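Local coordinates for protein Bd3460 (Bdellovibrio bacteriovorus, PDB 5CEC) that is an ankyrin-repeat immunity protein that binds the endopeptidase Bd3459 and probably shields the predator from its own enzyme during prey invasion, at residues A101-N106 / D110-L115. Numbering follows the deposited sequence.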
loop_
_atom_site.group_PDB
_atom_site.type_symbol
_atom_site.label_atom_id
_atom_site.label_comp_id
_atom_site.label_asym_id
_atom_site.label_seq_id
_atom_site.Cartn_x
_atom_site.Cartn_y
_atom_site.Cartn_z
ATOM N N ALA B 101 4.612 8.107 18.202
ATOM C CA ALA B 101 3.163 8.174 17.994
ATOM C C ALA B 101 2.784 8.225 16.539
ATOM O O ALA B 101 1.854 7.520 16.151
ATOM C CB ALA B 101 2.562 9.342 18.740
ATOM N N PHE B 102 3.484 8.984 15.730
ATOM C CA PHE B 102 3.236 8.980 14.278
ATOM C C PHE B 102 3.381 7.594 13.682
ATOM O O PHE B 102 2.555 7.181 12.872
ATOM C CB PHE B 102 4.144 9.959 13.546
ATOM C CG PHE B 102 3.641 11.358 13.541
ATOM C CD1 PHE B 102 2.663 11.711 12.642
ATOM C CD2 PHE B 102 4.112 12.337 14.428
ATOM C CE1 PHE B 102 2.145 12.986 12.613
ATOM C CE2 PHE B 102 3.608 13.638 14.361
ATOM C CZ PHE B 102 2.630 13.945 13.449
ATOM N N ALA B 103 4.413 6.865 14.096
ATOM C CA ALA B 103 4.660 5.539 13.541
ATOM C C ALA B 103 3.522 4.595 13.915
ATOM O O ALA B 103 2.950 3.930 13.053
ATOM C CB ALA B 103 5.982 4.990 14.037
ATOM N N VAL B 104 3.205 4.502 15.203
ATOM C CA VAL B 104 2.157 3.582 15.649
ATOM C C VAL B 104 0.838 3.918 14.991
ATOM O O VAL B 104 0.144 3.033 14.448
ATOM C CB VAL B 104 2.073 3.579 17.189
ATOM C CG1 VAL B 104 0.799 2.923 17.673
ATOM C CG2 VAL B 104 3.318 2.875 17.726
ATOM N N THR B 105 0.457 5.193 15.009
ATOM C CA THR B 105 -0.862 5.568 14.508
ATOM C C THR B 105 -0.994 5.438 12.995
ATOM O O THR B 105 -2.114 5.323 12.503
ATOM C CB THR B 105 -1.257 6.994 14.911
ATOM O OG1 THR B 105 -0.303 7.907 14.402
ATOM C CG2 THR B 105 -1.374 7.141 16.434
ATOM N N ASN B 106 0.116 5.437 12.268
ATOM C CA ASN B 106 0.103 5.189 10.834
ATOM C C ASN B 106 0.497 3.771 10.452
ATOM O O ASN B 106 0.770 3.512 9.289
ATOM C CB ASN B 106 0.961 6.237 10.117
ATOM C CG ASN B 106 0.281 7.601 10.050
ATOM O OD1 ASN B 106 -0.507 7.874 9.113
ATOM N ND2 ASN B 106 0.564 8.467 11.025
ATOM N N ASP B 110 7.222 -1.495 11.986
ATOM C CA ASP B 110 8.681 -1.647 11.877
ATOM C C ASP B 110 9.438 -0.416 12.404
ATOM O O ASP B 110 10.438 -0.528 13.140
ATOM C CB ASP B 110 9.104 -1.975 10.430
ATOM C CG ASP B 110 8.584 -0.916 9.340
ATOM O OD1 ASP B 110 7.625 -0.063 9.566
ATOM O OD2 ASP B 110 9.172 -0.961 8.227
ATOM N N VAL B 111 8.945 0.758 12.037
ATOM C CA VAL B 111 9.511 2.000 12.510
ATOM C C VAL B 111 9.313 2.117 14.020
ATOM O O VAL B 111 10.230 2.510 14.766
ATOM C CB VAL B 111 8.920 3.217 11.772
ATOM C CG1 VAL B 111 9.337 4.501 12.466
ATOM C CG2 VAL B 111 9.364 3.241 10.315
ATOM N N ALA B 112 8.127 1.771 14.484
ATOM C CA ALA B 112 7.840 1.868 15.919
ATOM C C ALA B 112 8.856 0.999 16.686
ATOM O O ALA B 112 9.412 1.449 17.710
ATOM C CB ALA B 112 6.420 1.408 16.232
ATOM N N GLU B 113 9.085 -0.237 16.223
ATOM C CA GLU B 113 10.060 -1.095 16.882
ATOM C C GLU B 113 11.438 -0.489 16.916
ATOM O O GLU B 113 12.109 -0.565 17.950
ATOM C CB GLU B 113 10.110 -2.498 16.271
ATOM C CG GLU B 113 8.849 -3.305 16.538
ATOM C CD GLU B 113 8.699 -3.617 18.003
ATOM O OE1 GLU B 113 9.496 -4.417 18.529
ATOM O OE2 GLU B 113 7.840 -2.991 18.638
ATOM N N GLU B 114 11.851 0.102 15.798
ATOM C CA GLU B 114 13.143 0.764 15.703
ATOM C C GLU B 114 13.236 1.880 16.724
ATOM O O GLU B 114 14.253 2.024 17.386
ATOM C CB GLU B 114 13.363 1.296 14.285
ATOM C CG GLU B 114 14.744 1.883 14.024
ATOM C CD GLU B 114 15.862 0.856 13.930
ATOM O OE1 GLU B 114 15.593 -0.351 13.736
ATOM O OE2 GLU B 114 17.026 1.281 14.047
ATOM N N LEU B 115 12.200 2.708 16.815
ATOM C CA LEU B 115 12.194 3.857 17.722
ATOM C C LEU B 115 12.221 3.424 19.179
ATOM O O LEU B 115 12.977 3.983 20.001
ATOM C CB LEU B 115 11.017 4.791 17.444
ATOM C CG LEU B 115 11.140 5.589 16.145
ATOM C CD1 LEU B 115 9.809 6.228 15.831
ATOM C CD2 LEU B 115 12.209 6.663 16.209
#
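A103 and A112 face each other where two consecutive helices, 99-105 and 109-117, run roughly antiparallel, 148° between their directions. The segment axes come within 8.3 Å, and the A103 and A112 CA atoms within 5.4 Å, a close approach that these two small residues permit. No hydrogen bond crosses between the segments; the junction is held by buried methyl groups.

A103 directs its methyl toward the partner helix, and CB rests 3.7 Å from V111 CG1. The same CB lies over the backbone of A112 as well, 3.9 Å from A112 N, while L115 CD1 closes in more loosely from the next turn along. V111 carries CG1 anti to its backbone N (chi1 169°), the branch that meets A103. V104, the next residue after A103, adds a second contact: its CG2, the methyl beside the backbone N, touches A112 CB at 3.7 Å. Beyond the pair, V111 also packs on A71 of helix 66-72 and V79 of helix 76-84, and V104 on L134 and R137 of helix 134-141, so the interface continues into its neighbours along the stack.

The C-terminal end of the first helix is tied down by the side chains of its last residue and the one after it. T105 OG1 donates a hydrogen bond to A101 O at 2.8 Å, from the face of that carbonyl opposite T105 N. N106, the first residue to leave helical geometry, turns its amide back so that ND2 reaches F102 O at 3.0 Å, with the acceptor lying in the amide plane. F102 packs on R392 and N106 on W395 of the Bd3459 chain, placing the first helix beside the bound endopeptidase. Two short antiparallel helices joined by a tight turn form the helix-turn-helix of an ankyrin repeat.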